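PDB 6J5Y: FAA hydrolase family protein from Pseudomonas aeruginosa, which hydrolyses fumarylpyruvate, probably to fumarate and pyruvate, with a manganese ion bound beside pyruvate in its active site. Local coordinates for residues 57-62 with 140-145; 66-71 with 226-231; 71-76 with 114-119; 76-81 with 207-212; 162-167 with 212-217. One frame throughout, in Å; residues are numbered along the deposited sequence.

All five contacts lie within the fumarylacetoacetase-type fold. Interaction 1 pairs strands 59-61 and 140-147 of the mixed eight-strand sheet. Interactions 3 and 4, whose centres are about 7 Å apart and which share Thr76, meet the same sheet through strands 105-116 and 79-89, which carry the manganese ligands Glu82, Glu84 and Asp113. Interactions 2 and 5, with centres about 10 Å apart, belong to the five-strand sheet. Val60 and Val62 of interaction 1 pack on Leu68 of interaction 2, and Tyr81 of interaction 4 packs on Met216 of interaction 5, so the sheets face each other. Along the chain, interactions 3, 4 and 5 fall within the span of interaction 2, and interaction 1 closes before interaction 5 opens.

Interaction 1: 57-62 with 140-145; sequences DAVVPV and APIGPL
The amide of Val62 makes the shortest polar bond here, with Val62 N 2.8 Å from Ile142 O. Three further backbone bonds continue the pairing: Ala140 N to Ala58 O, Val60 N to Ala140 O and Ile142 N to Val60 O, the last at 3.1 Å. These bonds, with a register running from Val59 opposite Ala140 to Pro61 opposite Ile142, make strands 59-61 and 140-147 parallel neighbours in the mixed sheet of the fumarylacetoacetase-type fold. The axes of 59-61 and 140-142 agree, lying 25° from parallel and 4.4 Å apart at their closest. On the other side of 140-147, Pro141 is bonded to Leu112 of strand 105-116. Val60 and Ile142 carry the bonds with N and O, so the prolines opposite them, Pro141 and Pro61, cost the pairing no donor; Pro61 CA still lies 3.4 Å from Ile142 O in a CA-H...O contact. On one face Val59 CG1, anti to its own amide nitrogen (chi1 175°), reaches Ile142 CG2 at 3.5 Å, the two side chains crossing at a slant, while Val59 CG2 lies 4.0 Å from Ala140 CB. Leu12 covers both Val59 and Ile142 there. On the other face Val60 CG1 sits 4.2 Å from Pro141 CG, and Leu68 of the five-strand sheet touches both residues.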
# COMPACT_ATOMS: atom_id res chain seq x y z
N ASP A 57 -5.10 0.53 -11.68
CA ASP A 57 -5.20 -0.83 -12.28
C ASP A 57 -3.99 -1.70 -11.94
O ASP A 57 -3.97 -2.85 -12.38
CB ASP A 57 -5.53 -0.82 -13.77
CG ASP A 57 -4.58 -0.13 -14.73
OD1 ASP A 57 -3.41 0.09 -14.38
OD2 ASP A 57 -5.03 0.14 -15.84
N ALA A 58 -3.04 -1.20 -11.15
CA ALA A 58 -2.00 -2.00 -10.46
C ALA A 58 -2.60 -2.62 -9.19
O ALA A 58 -2.01 -3.59 -8.68
CB ALA A 58 -0.82 -1.12 -10.16
N VAL A 59 -3.76 -2.12 -8.71
CA VAL A 59 -4.41 -2.64 -7.48
C VAL A 59 -5.12 -3.96 -7.80
O VAL A 59 -5.94 -4.00 -8.79
CB VAL A 59 -5.37 -1.60 -6.85
CG1 VAL A 59 -6.14 -2.17 -5.67
CG2 VAL A 59 -4.61 -0.36 -6.42
N VAL A 60 -4.82 -5.03 -7.05
CA VAL A 60 -5.48 -6.34 -7.29
C VAL A 60 -6.11 -6.84 -5.99
O VAL A 60 -5.45 -7.32 -5.07
CB VAL A 60 -4.58 -7.35 -8.04
CG1 VAL A 60 -3.11 -7.21 -7.72
CG2 VAL A 60 -5.06 -8.78 -7.93
N PRO A 61 -7.45 -6.69 -5.90
CA PRO A 61 -8.24 -7.14 -4.75
C PRO A 61 -8.07 -8.65 -4.53
O PRO A 61 -8.12 -9.39 -5.49
CB PRO A 61 -9.70 -6.87 -5.17
CG PRO A 61 -9.57 -5.73 -6.15
CD PRO A 61 -8.30 -6.03 -6.92
N VAL A 62 -7.83 -9.05 -3.28
CA VAL A 62 -7.68 -10.48 -2.88
C VAL A 62 -8.77 -10.76 -1.84
O VAL A 62 -8.76 -10.08 -0.80
CB VAL A 62 -6.27 -10.75 -2.32
CG1 VAL A 62 -6.09 -12.23 -2.01
CG2 VAL A 62 -5.16 -10.25 -3.26
N ALA A 140 0.18 -3.82 -6.67
CA ALA A 140 -0.52 -3.45 -5.41
C ALA A 140 -1.63 -4.43 -5.07
O ALA A 140 -2.80 -4.06 -5.12
CB ALA A 140 -1.05 -2.04 -5.47
N PRO A 141 -1.29 -5.66 -4.62
CA PRO A 141 -2.28 -6.53 -3.99
C PRO A 141 -2.88 -5.89 -2.73
O PRO A 141 -2.17 -5.24 -1.97
CB PRO A 141 -1.46 -7.79 -3.67
CG PRO A 141 -0.32 -7.75 -4.68
CD PRO A 141 0.05 -6.28 -4.67
N ILE A 142 -4.16 -6.12 -2.49
CA ILE A 142 -4.87 -5.53 -1.33
C ILE A 142 -6.01 -6.46 -0.90
O ILE A 142 -6.63 -7.08 -1.78
CB ILE A 142 -5.37 -4.13 -1.70
CG1 ILE A 142 -5.90 -3.38 -0.48
CG2 ILE A 142 -6.42 -4.20 -2.81
CD1 ILE A 142 -6.24 -1.93 -0.78
N GLY A 143 -6.28 -6.52 0.41
CA GLY A 143 -7.37 -7.31 0.99
C GLY A 143 -8.70 -6.57 0.92
O GLY A 143 -8.75 -5.43 0.45
N PRO A 144 -9.78 -7.17 1.45
CA PRO A 144 -11.05 -6.48 1.65
C PRO A 144 -10.92 -5.18 2.44
O PRO A 144 -10.05 -5.03 3.29
CB PRO A 144 -11.94 -7.50 2.38
CG PRO A 144 -11.02 -8.62 2.80
CD PRO A 144 -9.85 -8.58 1.86
N LEU A 145 -11.78 -4.23 2.12
CA LEU A 145 -11.79 -2.89 2.76
C LEU A 145 -12.66 -2.95 4.01
O LEU A 145 -13.83 -3.29 3.90
CB LEU A 145 -12.30 -1.86 1.75
CG LEU A 145 -12.15 -0.41 2.19
CD1 LEU A 145 -10.71 -0.07 2.54
CD2 LEU A 145 -12.67 0.51 1.10

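Interaction 2: 66-71 with 226-231; sequences STLELA and LSVRVV
Leu70 packs against Val228 on the inward face of this parallel pair: Leu70 CB and Val228 CG1 are 3.7 Å apart, and Leu70 CD2 reaches the same methyl. Val228 holds CG1 anti to its backbone nitrogen and toward Leu70, while its CG2 turns to Leu68 CB. Pro141 touches all three of these residues from the facing sheet, closing the apolar side. The backbones are joined beneath by Leu70 N, which donates to Arg229 O at 2.7 Å in an almost straight bond, and by Arg229 N, which answers to Leu68 O at 2.8 Å. At the start of the pair, between the backbones, a water links Ser66 O with Ser227 N.

The outer face is more open to solvent, with Glu69 and Ala71 exposed. Thr67 OG1 and Ser227 OG share a hydrogen bond of 2.6 Å. Further along, the chains of Glu69 and Arg229 run up together. Their salt bridge, Glu69 OE2 to Arg229 NH1, is short at 2.7 Å, yet its hydrogen bond is weak, with an angle of 121° and carboxylate and guanidinium planes 63° apart. Glu69 OE1 instead lies over a face of the guanidinium. A bend at chi2 of Glu69 (-66°) folds the carboxylate across to the arginine. Strand 67-71, parallel to 225-231, is outermost within this chain in the mixed five-strand sheet, one face packed inward and the other mostly polar, with Ala71 and Val231 at its end.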
# COMPACT_ATOMS: atom_id res chain seq x y z
N SER A 66 -8.73 -16.48 0.15
CA SER A 66 -8.21 -16.72 -1.23
C SER A 66 -6.72 -16.41 -1.23
O SER A 66 -6.25 -15.66 -0.33
CB SER A 66 -8.94 -15.86 -2.22
OG SER A 66 -10.16 -16.46 -2.61
N THR A 67 -6.00 -16.93 -2.22
CA THR A 67 -4.56 -16.65 -2.45
C THR A 67 -4.40 -16.09 -3.87
O THR A 67 -4.92 -16.71 -4.81
CB THR A 67 -3.71 -17.89 -2.16
OG1 THR A 67 -3.86 -18.18 -0.77
CG2 THR A 67 -2.26 -17.71 -2.52
N LEU A 68 -3.77 -14.93 -3.99
CA LEU A 68 -3.49 -14.33 -5.31
C LEU A 68 -2.28 -15.03 -5.91
O LEU A 68 -1.22 -15.10 -5.23
CB LEU A 68 -3.23 -12.83 -5.17
CG LEU A 68 -2.87 -12.13 -6.48
CD1 LEU A 68 -4.05 -12.18 -7.45
CD2 LEU A 68 -2.45 -10.68 -6.20
N GLU A 69 -2.43 -15.48 -7.14
CA GLU A 69 -1.34 -16.11 -7.93
C GLU A 69 -0.70 -14.97 -8.70
O GLU A 69 -1.30 -14.54 -9.68
CB GLU A 69 -1.87 -17.21 -8.84
CG GLU A 69 -2.64 -18.30 -8.10
CD GLU A 69 -1.86 -19.17 -7.13
OE1 GLU A 69 -0.62 -19.34 -7.31
OE2 GLU A 69 -2.49 -19.67 -6.17
N LEU A 70 0.45 -14.49 -8.22
CA LEU A 70 1.08 -13.25 -8.71
C LEU A 70 2.32 -13.58 -9.54
O LEU A 70 3.31 -14.05 -8.96
CB LEU A 70 1.44 -12.38 -7.50
CG LEU A 70 1.87 -10.95 -7.84
CD1 LEU A 70 0.92 -10.31 -8.84
CD2 LEU A 70 1.98 -10.10 -6.59
N ALA A 71 2.28 -13.27 -10.84
CA ALA A 71 3.34 -13.60 -11.81
C ALA A 71 4.58 -12.78 -11.47
O ALA A 71 4.46 -11.57 -11.26
CB ALA A 71 2.86 -13.38 -13.24
N LEU A 226 -3.81 -11.12 4.08
CA LEU A 226 -3.59 -10.99 2.62
C LEU A 226 -2.64 -12.09 2.18
O LEU A 226 -1.47 -12.02 2.57
CB LEU A 226 -3.00 -9.59 2.33
CG LEU A 226 -2.64 -9.30 0.88
CD1 LEU A 226 -3.86 -9.42 0.00
CD2 LEU A 226 -2.02 -7.92 0.76
N SER A 227 -3.13 -13.11 1.46
CA SER A 227 -2.34 -14.27 0.97
C SER A 227 -1.98 -14.11 -0.52
O SER A 227 -2.88 -14.03 -1.38
CB SER A 227 -3.08 -15.55 1.23
OG SER A 227 -2.36 -16.67 0.74
N VAL A 228 -0.68 -14.13 -0.82
CA VAL A 228 -0.17 -13.97 -2.21
C VAL A 228 0.91 -15.03 -2.42
O VAL A 228 1.79 -15.11 -1.57
CB VAL A 228 0.39 -12.56 -2.47
CG1 VAL A 228 0.96 -12.44 -3.88
CG2 VAL A 228 -0.65 -11.48 -2.21
N ARG A 229 0.84 -15.78 -3.51
CA ARG A 229 1.91 -16.69 -3.96
C ARG A 229 2.48 -16.15 -5.27
O ARG A 229 1.69 -15.83 -6.18
CB ARG A 229 1.42 -18.13 -4.15
CG ARG A 229 2.50 -19.11 -4.62
CD ARG A 229 2.05 -20.57 -4.66
NE ARG A 229 0.60 -20.66 -4.64
CZ ARG A 229 -0.13 -21.77 -4.76
NH1 ARG A 229 -1.45 -21.67 -4.71
NH2 ARG A 229 0.43 -22.95 -4.93
N VAL A 230 3.81 -16.09 -5.33
CA VAL A 230 4.57 -15.67 -6.53
C VAL A 230 4.70 -16.88 -7.47
O VAL A 230 5.19 -17.91 -7.01
CB VAL A 230 5.94 -15.11 -6.11
CG1 VAL A 230 6.75 -14.60 -7.29
CG2 VAL A 230 5.75 -14.02 -5.07
N VAL A 231 4.28 -16.73 -8.74
CA VAL A 231 4.32 -17.80 -9.79
C VAL A 231 5.24 -17.34 -10.93
O VAL A 231 5.90 -16.30 -10.77
CB VAL A 231 2.90 -18.18 -10.27
CG1 VAL A 231 2.02 -18.65 -9.10
CG2 VAL A 231 2.21 -17.06 -11.02
O HOH W 1 -5.84 -13.16 1.29

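Interaction 3: 71-76 with 114-119; sequences AYPSQT and MTRRDL
Thr76 OG1 donates to Asp118 OD1 at 2.7 Å, meeting the carboxylate oxygen on its syn side. The same oxygen accepts from Leu119 N at 2.9 Å on the anti side, and the two donors come from opposite faces of the carboxylate plane, so OD1 is gripped by both segments. Thr76 holds OG1 anti to its backbone nitrogen (chi1 -169°), which directs the hydroxyl at Asp118; the threonine side chain stands roughly perpendicular to that of the aspartate. The second polar link is made by Arg116, whose NH2 donates to Ser74 O at 2.8 Å. That bond is bent, 137° at the hydrogen, with the nitrogen above the carbonyl plane.

The aliphatic part of Arg116 carries the apolar contact. Its CG lies 3.9 Å from Thr76 CB, and its CD is 4.0 Å from Pro73 CB, the proline and the arginine chain passing in opposite senses. A turn at chi3 (-75°) then brings the guanidinium round to the loop. Beyond it, the Leu119 methyl CD1 lies 3.4 Å from the carbonyl oxygen Gln75 O.

In the next shell, Arg116 NH1 is held by Ile132 O, while Asp118 OD2 accepts from Gly77 N and Thr76 OG1 in turn accepts from Asn78 N, an ST turn. The carboxylate therefore fixes the loop on both its oxygens. Arg117, next to Arg116, forms a salt bridge to the manganese ligand Glu82. The arrangement fastens the connection between strands 67-71 and 79-89 over the junction where strand 105-116 passes into helix 117-126, with Arg116 at the N-cap position.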
# COMPACT_ATOMS: atom_id res chain seq x y z
N ALA A 71 2.28 -13.27 -10.84
CA ALA A 71 3.34 -13.60 -11.81
C ALA A 71 4.58 -12.78 -11.47
O ALA A 71 4.46 -11.57 -11.26
CB ALA A 71 2.86 -13.38 -13.24
N TYR A 72 5.73 -13.42 -11.36
CA TYR A 72 7.00 -12.68 -11.14
C TYR A 72 7.10 -11.64 -12.25
O TYR A 72 6.85 -11.94 -13.41
CB TYR A 72 8.17 -13.66 -11.14
CG TYR A 72 9.46 -13.07 -10.65
CD1 TYR A 72 9.79 -13.09 -9.31
CD2 TYR A 72 10.37 -12.50 -11.53
CE1 TYR A 72 11.00 -12.60 -8.85
CE2 TYR A 72 11.58 -11.99 -11.08
CZ TYR A 72 11.88 -12.01 -9.73
OH TYR A 72 13.05 -11.48 -9.24
N PRO A 73 7.41 -10.36 -11.96
CA PRO A 73 7.38 -9.33 -13.00
C PRO A 73 8.58 -9.36 -13.97
O PRO A 73 9.58 -10.03 -13.69
CB PRO A 73 7.36 -8.02 -12.21
CG PRO A 73 7.97 -8.38 -10.87
CD PRO A 73 7.67 -9.83 -10.62
N SER A 74 8.45 -8.63 -15.08
CA SER A 74 9.51 -8.49 -16.12
C SER A 74 10.61 -7.54 -15.63
O SER A 74 10.38 -6.75 -14.68
CB SER A 74 8.92 -8.04 -17.43
OG SER A 74 8.63 -6.63 -17.42
N GLN A 75 11.80 -7.67 -16.21
CA GLN A 75 12.89 -6.67 -16.08
C GLN A 75 13.30 -6.52 -14.61
O GLN A 75 13.72 -5.41 -14.25
CB GLN A 75 12.43 -5.35 -16.71
CG GLN A 75 12.12 -5.47 -18.20
CD GLN A 75 13.37 -5.70 -19.01
OE1 GLN A 75 14.45 -5.27 -18.63
NE2 GLN A 75 13.22 -6.36 -20.14
N THR A 76 13.27 -7.59 -13.82
CA THR A 76 13.80 -7.55 -12.43
C THR A 76 14.48 -8.87 -12.05
O THR A 76 13.99 -9.94 -12.44
CB THR A 76 12.72 -7.18 -11.40
OG1 THR A 76 13.38 -6.92 -10.17
CG2 THR A 76 11.70 -8.27 -11.19
N MET A 114 4.36 -4.03 -3.87
CA MET A 114 5.31 -4.94 -4.54
C MET A 114 6.26 -4.06 -5.39
O MET A 114 5.85 -2.98 -5.86
CB MET A 114 4.60 -6.02 -5.37
CG MET A 114 3.67 -6.90 -4.52
SD MET A 114 4.54 -7.73 -3.15
CE MET A 114 5.84 -8.59 -4.04
N THR A 115 7.54 -4.40 -5.43
CA THR A 115 8.59 -3.44 -5.84
C THR A 115 9.63 -4.15 -6.70
O THR A 115 10.09 -5.19 -6.26
CB THR A 115 9.25 -2.80 -4.60
OG1 THR A 115 8.24 -2.08 -3.88
CG2 THR A 115 10.38 -1.86 -4.95
N ARG A 116 9.97 -3.64 -7.90
CA ARG A 116 11.17 -4.11 -8.64
C ARG A 116 12.33 -3.35 -8.03
O ARG A 116 12.58 -2.25 -8.50
CB ARG A 116 10.99 -3.93 -10.15
CG ARG A 116 9.79 -4.71 -10.68
CD ARG A 116 9.71 -4.80 -12.18
NE ARG A 116 9.26 -3.57 -12.81
CZ ARG A 116 8.78 -3.49 -14.04
NH1 ARG A 116 8.41 -2.33 -14.53
NH2 ARG A 116 8.66 -4.59 -14.77
N ARG A 117 12.89 -3.85 -6.93
CA ARG A 117 13.86 -3.08 -6.08
C ARG A 117 15.11 -2.66 -6.88
O ARG A 117 15.58 -1.50 -6.68
CB ARG A 117 14.23 -3.91 -4.84
CG ARG A 117 15.18 -3.21 -3.87
CD ARG A 117 14.53 -2.08 -3.10
NE ARG A 117 13.52 -2.64 -2.21
CZ ARG A 117 12.49 -1.99 -1.68
NH1 ARG A 117 12.26 -0.71 -1.95
NH2 ARG A 117 11.65 -2.64 -0.89
N ASP A 118 15.66 -3.54 -7.72
CA ASP A 118 16.82 -3.24 -8.61
C ASP A 118 16.52 -1.99 -9.45
O ASP A 118 17.34 -1.02 -9.39
CB ASP A 118 17.27 -4.44 -9.47
CG ASP A 118 16.17 -5.23 -10.18
OD1 ASP A 118 15.00 -4.79 -10.17
OD2 ASP A 118 16.49 -6.31 -10.72
N LEU A 119 15.37 -1.96 -10.12
CA LEU A 119 14.92 -0.79 -10.94
C LEU A 119 14.73 0.44 -10.05
O LEU A 119 15.23 1.52 -10.42
CB LEU A 119 13.64 -1.13 -11.70
CG LEU A 119 13.74 -2.27 -12.72
CD1 LEU A 119 12.47 -2.34 -13.56
CD2 LEU A 119 14.97 -2.11 -13.62

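Interaction 4: 76-81 with 207-212; sequences TGNYHY and VGAVER
Tyr81 covers the Gly208 peptide with its ring: Gly208 N stands 3.2 Å above the ring plane, displaced toward the rim. Tyr81 CG occupies the position between its own nitrogen and carbonyl carbon (chi1 58°), which lays the ring along the 207-210 backbone, and its hydroxyl is bonded to Gly206 O. The ring of His80 takes the same glycine from another direction, with Gly208 CA 3.9 Å from the imidazole centroid and 17° off the normal, a CH-pi contact over the face. Two aromatic rings thus rest on the glycine from different directions, while its carbonyl oxygen, Gly208 O, accepts from Tyr81 N at 3.2 Å. Val210 supplies the apolar contact with Tyr79, its CG1 lying alongside the ring, 3.7 Å from Tyr79 CD2. Val210 N donates to Tyr79 O at 2.9 Å, and a water joins Tyr79 N to Val210 O, so the backbone of Val210 is tied to Tyr79 directly at its N and through a water at its O. His80 and Ala209 form an antiparallel non-hydrogen-bonded pair in the mixed sheet, where the short, weakly bonded strand 208-209 steeply crosses the start of strand 79-89, which carries the manganese ligands Glu82 and Glu84.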
# COMPACT_ATOMS: atom_id res chain seq x y z
N THR A 76 13.27 -7.59 -13.82
CA THR A 76 13.80 -7.55 -12.43
C THR A 76 14.48 -8.87 -12.05
O THR A 76 13.99 -9.94 -12.44
CB THR A 76 12.72 -7.18 -11.40
OG1 THR A 76 13.38 -6.92 -10.17
CG2 THR A 76 11.70 -8.27 -11.19
N GLY A 77 15.55 -8.76 -11.27
CA GLY A 77 16.10 -9.89 -10.50
C GLY A 77 15.80 -9.75 -9.02
O GLY A 77 16.15 -10.65 -8.31
N ASN A 78 15.16 -8.66 -8.56
CA ASN A 78 15.12 -8.30 -7.11
C ASN A 78 13.73 -7.76 -6.79
O ASN A 78 13.57 -6.52 -6.77
CB ASN A 78 16.19 -7.28 -6.75
CG ASN A 78 16.42 -7.11 -5.27
OD1 ASN A 78 15.82 -7.80 -4.46
ND2 ASN A 78 17.30 -6.19 -4.91
N TYR A 79 12.79 -8.68 -6.57
CA TYR A 79 11.34 -8.39 -6.48
C TYR A 79 10.98 -8.44 -5.00
O TYR A 79 10.96 -9.56 -4.43
CB TYR A 79 10.59 -9.36 -7.39
CG TYR A 79 9.07 -9.33 -7.34
CD1 TYR A 79 8.37 -8.15 -7.54
CD2 TYR A 79 8.34 -10.49 -7.18
CE1 TYR A 79 6.98 -8.13 -7.52
CE2 TYR A 79 6.96 -10.50 -7.19
CZ TYR A 79 6.28 -9.31 -7.38
OH TYR A 79 4.91 -9.29 -7.35
N HIS A 80 10.66 -7.28 -4.42
CA HIS A 80 10.43 -7.08 -2.96
C HIS A 80 8.95 -7.01 -2.60
O HIS A 80 8.16 -6.33 -3.28
CB HIS A 80 11.16 -5.85 -2.43
CG HIS A 80 12.61 -6.09 -2.20
ND1 HIS A 80 13.28 -5.53 -1.12
CD2 HIS A 80 13.51 -6.85 -2.86
CE1 HIS A 80 14.56 -5.91 -1.16
NE2 HIS A 80 14.71 -6.73 -2.20
N TYR A 81 8.61 -7.70 -1.51
CA TYR A 81 7.35 -7.52 -0.75
C TYR A 81 7.54 -6.30 0.15
O TYR A 81 8.71 -6.00 0.50
CB TYR A 81 7.02 -8.75 0.09
CG TYR A 81 8.10 -9.10 1.08
CD1 TYR A 81 8.21 -8.43 2.29
CD2 TYR A 81 9.05 -10.05 0.78
CE1 TYR A 81 9.23 -8.72 3.18
CE2 TYR A 81 10.05 -10.38 1.68
CZ TYR A 81 10.15 -9.71 2.88
OH TYR A 81 11.15 -10.00 3.77
N VAL A 207 11.80 -5.75 4.88
CA VAL A 207 11.53 -5.94 3.42
C VAL A 207 12.62 -6.84 2.84
O VAL A 207 13.76 -6.80 3.31
CB VAL A 207 11.47 -4.62 2.64
CG1 VAL A 207 10.46 -3.65 3.23
CG2 VAL A 207 12.85 -3.98 2.53
N GLY A 208 12.29 -7.56 1.78
CA GLY A 208 13.18 -8.55 1.17
C GLY A 208 12.65 -9.04 -0.16
O GLY A 208 11.42 -8.77 -0.49
N ALA A 209 13.53 -9.73 -0.87
CA ALA A 209 13.25 -10.40 -2.15
C ALA A 209 12.32 -11.58 -1.89
O ALA A 209 12.24 -12.14 -0.78
CB ALA A 209 14.53 -10.82 -2.84
N VAL A 210 11.59 -11.92 -2.92
CA VAL A 210 10.68 -13.08 -2.91
C VAL A 210 10.95 -13.76 -4.26
O VAL A 210 11.30 -13.02 -5.21
CB VAL A 210 9.26 -12.54 -2.65
CG1 VAL A 210 8.52 -12.12 -3.90
CG2 VAL A 210 8.44 -13.49 -1.81
N GLU A 211 10.93 -15.09 -4.31
CA GLU A 211 11.23 -15.86 -5.54
C GLU A 211 9.98 -16.64 -5.95
O GLU A 211 9.05 -16.79 -5.11
CB GLU A 211 12.47 -16.72 -5.34
CG GLU A 211 12.32 -17.85 -4.33
CD GLU A 211 13.54 -18.77 -4.27
OE1 GLU A 211 13.68 -19.53 -3.31
OE2 GLU A 211 14.35 -18.72 -5.21
N ARG A 212 9.92 -17.08 -7.19
CA ARG A 212 8.74 -17.84 -7.69
C ARG A 212 8.52 -19.06 -6.80
O ARG A 212 9.51 -19.76 -6.47
CB ARG A 212 8.89 -18.27 -9.15
CG ARG A 212 9.34 -17.16 -10.09
CD ARG A 212 10.73 -17.43 -10.62
NE ARG A 212 10.68 -17.84 -12.01
CZ ARG A 212 11.66 -18.48 -12.65
NH1 ARG A 212 12.78 -18.82 -12.04
NH2 ARG A 212 11.49 -18.79 -13.93
O HOH W 2 13.29 -11.37 -6.38

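Interaction 5: 162-167 with 212-217; sequences QVDGED and RGERML
Asp164 reaches across to Arg215 beside an antiparallel pair in the five-strand sheet, where the hairpin of strands 158-163 and 166-172 lies against strand 215-220. The hairpin is closed by a type I' turn from Val163 to Glu166. With CG anti to the carbonyl carbon (chi1 -69°), the Asp164 side chain swings from CB toward the neighbouring strand. CG comes 3.8 Å from Arg215 N, and the carboxylate then divides its contacts: OD1 accepts from Arg215 N at 2.9 Å, the nitrogen lying above the carboxylate plane, while OD2 sits 3.3 Å from Glu214 CG. Asp164 N returns a bond to Arg215 O at 2.8 Å, so the aspartate grips both polar backbone groups of Arg215 and continues the strand pairing into the turn.

Farther back, Gln162 and Leu217 exchange two backbone bonds, Gln162 N to Leu217 O and Leu217 N to Gln162 O. Their side chains run together on the outer face, with Gln162 CG 3.8 Å from Leu217 CB. On the inner face Val163 CG2 and Met216 CG are likewise 3.8 Å apart, and Tyr81 of strand 79-89 packs on both residues. Glu214 is held by its OE1, which accepts from Glu211 N. Its other oxygen, OE2, stands 3.4 Å from Asp164 OD2, a close approach of like charges that may favour a proton on one of them, with the two carboxylate planes turned 66° apart.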
# COMPACT_ATOMS: atom_id res chain seq x y z
N GLN A 162 4.68 -12.62 6.67
CA GLN A 162 5.47 -13.86 6.72
C GLN A 162 5.62 -14.38 5.30
O GLN A 162 4.73 -14.12 4.44
CB GLN A 162 4.87 -14.85 7.73
CG GLN A 162 3.45 -15.27 7.42
CD GLN A 162 3.08 -16.50 8.21
OE1 GLN A 162 2.90 -17.58 7.64
NE2 GLN A 162 3.01 -16.35 9.52
N VAL A 163 6.78 -14.98 5.03
CA VAL A 163 7.04 -15.68 3.75
C VAL A 163 7.33 -17.13 4.10
O VAL A 163 8.29 -17.37 4.87
CB VAL A 163 8.18 -15.03 2.95
CG1 VAL A 163 8.51 -15.85 1.72
CG2 VAL A 163 7.85 -13.58 2.57
N ASP A 164 6.53 -18.05 3.55
CA ASP A 164 6.70 -19.51 3.71
C ASP A 164 6.80 -19.83 5.21
O ASP A 164 7.69 -20.60 5.57
CB ASP A 164 7.94 -19.98 2.95
CG ASP A 164 7.79 -19.90 1.44
OD1 ASP A 164 6.64 -19.95 0.96
OD2 ASP A 164 8.82 -19.83 0.76
N GLY A 165 5.95 -19.19 6.02
CA GLY A 165 5.79 -19.49 7.46
C GLY A 165 6.76 -18.73 8.35
O GLY A 165 6.64 -18.87 9.60
N GLU A 166 7.69 -17.96 7.75
CA GLU A 166 8.81 -17.26 8.44
C GLU A 166 8.43 -15.78 8.56
O GLU A 166 8.15 -15.17 7.52
CB GLU A 166 10.13 -17.37 7.67
CG GLU A 166 10.64 -18.78 7.48
CD GLU A 166 11.51 -19.38 8.59
OE1 GLU A 166 12.15 -18.59 9.33
OE2 GLU A 166 11.56 -20.64 8.70
N ASP A 167 8.41 -15.23 9.77
CA ASP A 167 8.15 -13.78 9.96
C ASP A 167 9.28 -13.02 9.27
O ASP A 167 10.44 -13.45 9.38
CB ASP A 167 7.98 -13.41 11.43
CG ASP A 167 6.68 -13.94 11.99
OD1 ASP A 167 5.66 -13.86 11.27
OD2 ASP A 167 6.70 -14.47 13.13
N ARG A 212 9.92 -17.08 -7.19
CA ARG A 212 8.74 -17.84 -7.69
C ARG A 212 8.52 -19.06 -6.80
O ARG A 212 9.51 -19.76 -6.47
CB ARG A 212 8.89 -18.27 -9.15
CG ARG A 212 9.34 -17.16 -10.09
CD ARG A 212 10.73 -17.43 -10.62
NE ARG A 212 10.68 -17.84 -12.01
CZ ARG A 212 11.66 -18.48 -12.65
NH1 ARG A 212 12.78 -18.82 -12.04
NH2 ARG A 212 11.49 -18.79 -13.93
N GLY A 213 7.26 -19.35 -6.49
CA GLY A 213 6.87 -20.52 -5.69
C GLY A 213 6.70 -20.19 -4.23
O GLY A 213 5.99 -20.94 -3.58
N GLU A 214 7.30 -19.10 -3.74
CA GLU A 214 7.15 -18.63 -2.33
C GLU A 214 5.77 -18.01 -2.11
O GLU A 214 5.26 -17.31 -3.01
CB GLU A 214 8.19 -17.57 -1.95
CG GLU A 214 9.60 -18.10 -1.94
CD GLU A 214 10.60 -17.18 -1.25
OE1 GLU A 214 10.77 -16.04 -1.71
OE2 GLU A 214 11.20 -17.62 -0.24
N ARG A 215 5.28 -18.17 -0.88
CA ARG A 215 3.95 -17.72 -0.42
C ARG A 215 4.17 -16.63 0.63
O ARG A 215 5.05 -16.82 1.49
CB ARG A 215 3.19 -18.90 0.19
CG ARG A 215 1.75 -19.07 -0.29
CD ARG A 215 1.28 -20.49 -0.05
NE ARG A 215 0.62 -20.70 1.23
CZ ARG A 215 0.65 -21.83 1.93
NH1 ARG A 215 -0.01 -21.92 3.08
NH2 ARG A 215 1.35 -22.87 1.51
N MET A 216 3.39 -15.56 0.57
CA MET A 216 3.43 -14.43 1.53
C MET A 216 2.09 -14.41 2.27
O MET A 216 1.07 -14.70 1.62
CB MET A 216 3.59 -13.09 0.81
CG MET A 216 4.98 -12.83 0.26
SD MET A 216 4.98 -11.43 -0.92
CE MET A 216 4.26 -12.19 -2.37
N LEU A 217 2.10 -14.07 3.57
CA LEU A 217 0.85 -13.77 4.32
C LEU A 217 1.06 -12.50 5.15
O LEU A 217 1.89 -12.51 6.06
CB LEU A 217 0.46 -14.97 5.17
CG LEU A 217 -0.94 -14.94 5.79
CD1 LEU A 217 -2.01 -15.07 4.73
CD2 LEU A 217 -1.08 -16.03 6.85